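Local coordinates for protein TetR-family transcriptional regulator (Streptomyces coelicolor, PDB 2G7L) that probably binds DNA through an N-terminal helix-turn-helix domain and regulates transcription as a TetR-family dimer, at residues A136-P141 with G220-P225. Sequence-based numbering, arbitrary orientation.
Sequences ARSGAP and GITRTP
Thr222 rests its methyl group against Ser138 and lays its backbone beside the methyl of Ala140. The contact is small, burying 116 Å² in all. It sets the loop between helices 122-136 and 142-161 against the last turn of helix 206-223, at the surface of the tetracycline-repressor-like C-terminal region.

Thr222 CG2 lies 3.8 Å from Ser138 OG and touches Ser138 CB at nearly the same range. The torsion explains this: CG2 stands anti to the carbonyl carbon, beside the backbone N, and OG1 takes the place between N and carbonyl carbon (chi1 55°). From there OG1 bonds back to the carbonyl O of Val218, one turn earlier in its own helix, so the methyl is the branch that meets the loop. Ala140 CB points at the helix and comes within 4.1 Å of Thr222 CA and 4.2 Å of Thr222 CG2.

Ser138 OG also turns back on its own chain (chi1 75°). It accepts the backbone N-H of Ala140 at 3.0 Å from N to OG, with an N-H...O angle of 162°. This is an ST turn. The same hydroxyl bonds to the carbonyl O of Leu135, so two bonds grip it and fix its rotation. Gly139, with positive phi, carries the chain round between Ser138 and Ala140. Replacing Ser138 with alanine would remove OG, and the Ala140 N-H and Leu135 O would probably both lose that partner.

Just past the helix end, Thr224 OG1 bonds to Gly220 O and to Asn219 of the second subunit. Ile221 packs on Val216 of that subunit, so helix 206-223 meets the loop near the dimer interface. Between loop and helix the chemistry is van der Waals packing: the hydroxyls of Ser138 and Thr222 bond to nearby backbone of their own segments' surroundings, and the methyls of Thr222 and Ala140 make the touch.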
# COMPACT_ATOMS: atom_id res chain seq x y z
N ALA A 136 1.51 -22.50 -4.98
CA ALA A 136 0.64 -23.70 -4.98
C ALA A 136 1.39 -25.02 -4.52
O ALA A 136 0.76 -25.94 -3.98
CB ALA A 136 0.02 -23.89 -6.39
N ARG A 137 2.71 -25.04 -4.71
CA ARG A 137 3.58 -26.20 -4.42
C ARG A 137 3.64 -26.42 -2.91
O ARG A 137 3.95 -27.53 -2.45
CB ARG A 137 4.99 -25.98 -5.03
CG ARG A 137 4.95 -25.90 -6.60
CD ARG A 137 6.27 -25.82 -7.40
NE ARG A 137 6.00 -25.96 -8.86
CZ ARG A 137 6.79 -25.54 -9.85
NH1 ARG A 137 6.42 -25.72 -11.11
NH2 ARG A 137 7.94 -24.91 -9.63
N SER A 138 3.31 -25.36 -2.15
CA SER A 138 3.25 -25.44 -0.70
C SER A 138 2.26 -26.55 -0.29
O SER A 138 2.30 -26.99 0.84
CB SER A 138 2.74 -24.10 -0.13
OG SER A 138 1.31 -23.96 -0.36
N GLY A 139 1.35 -26.95 -1.17
CA GLY A 139 0.28 -27.87 -0.83
C GLY A 139 -0.95 -27.22 -0.25
O GLY A 139 -2.00 -27.84 -0.17
N ALA A 140 -0.87 -25.93 0.14
CA ALA A 140 -2.03 -25.24 0.76
C ALA A 140 -3.26 -25.27 -0.14
O ALA A 140 -3.13 -25.33 -1.32
CB ALA A 140 -1.65 -23.80 1.08
N PRO A 141 -4.46 -25.27 0.42
CA PRO A 141 -5.64 -25.22 -0.40
C PRO A 141 -5.69 -24.05 -1.38
O PRO A 141 -5.01 -23.04 -1.20
CB PRO A 141 -6.78 -25.16 0.60
CG PRO A 141 -6.24 -25.84 1.86
CD PRO A 141 -4.77 -25.42 1.87
N GLY A 220 1.61 -17.25 7.29
CA GLY A 220 0.15 -17.07 7.50
C GLY A 220 -0.75 -17.56 6.40
O GLY A 220 -1.84 -18.06 6.65
N ILE A 221 -0.36 -17.29 5.16
CA ILE A 221 -1.20 -17.73 4.02
C ILE A 221 -1.42 -19.26 4.06
O ILE A 221 -2.56 -19.76 3.96
CB ILE A 221 -0.60 -17.30 2.67
CG1 ILE A 221 -0.72 -15.77 2.48
CG2 ILE A 221 -1.26 -18.11 1.47
CD1 ILE A 221 0.30 -15.24 1.47
N THR A 222 -0.32 -20.00 4.24
CA THR A 222 -0.42 -21.48 4.18
C THR A 222 -1.24 -22.04 5.34
O THR A 222 -1.88 -23.08 5.18
CB THR A 222 0.93 -22.16 4.11
OG1 THR A 222 1.75 -21.75 5.22
CG2 THR A 222 1.66 -21.81 2.80
N ARG A 223 -1.31 -21.30 6.46
CA ARG A 223 -2.01 -21.84 7.60
C ARG A 223 -3.37 -21.31 7.92
O ARG A 223 -4.06 -21.85 8.79
CB ARG A 223 -1.10 -21.94 8.80
CG ARG A 223 -0.93 -20.76 9.60
CD ARG A 223 0.55 -20.65 9.98
NE ARG A 223 1.32 -21.86 9.69
CZ ARG A 223 2.59 -22.06 10.05
NH1 ARG A 223 3.28 -21.14 10.73
NH2 ARG A 223 3.21 -23.20 9.72
N THR A 224 -3.84 -20.34 7.15
CA THR A 224 -5.13 -19.70 7.46
C THR A 224 -6.16 -19.98 6.40
O THR A 224 -6.03 -19.50 5.30
CB THR A 224 -4.98 -18.14 7.60
OG1 THR A 224 -3.87 -17.79 8.44
CG2 THR A 224 -6.23 -17.54 8.12
N PRO A 225 -7.18 -20.78 6.71
CA PRO A 225 -8.30 -21.03 5.80
C PRO A 225 -9.06 -19.76 5.41
O PRO A 225 -9.23 -18.84 6.25
CB PRO A 225 -9.22 -21.93 6.62
CG PRO A 225 -8.32 -22.58 7.61
CD PRO A 225 -7.31 -21.55 7.97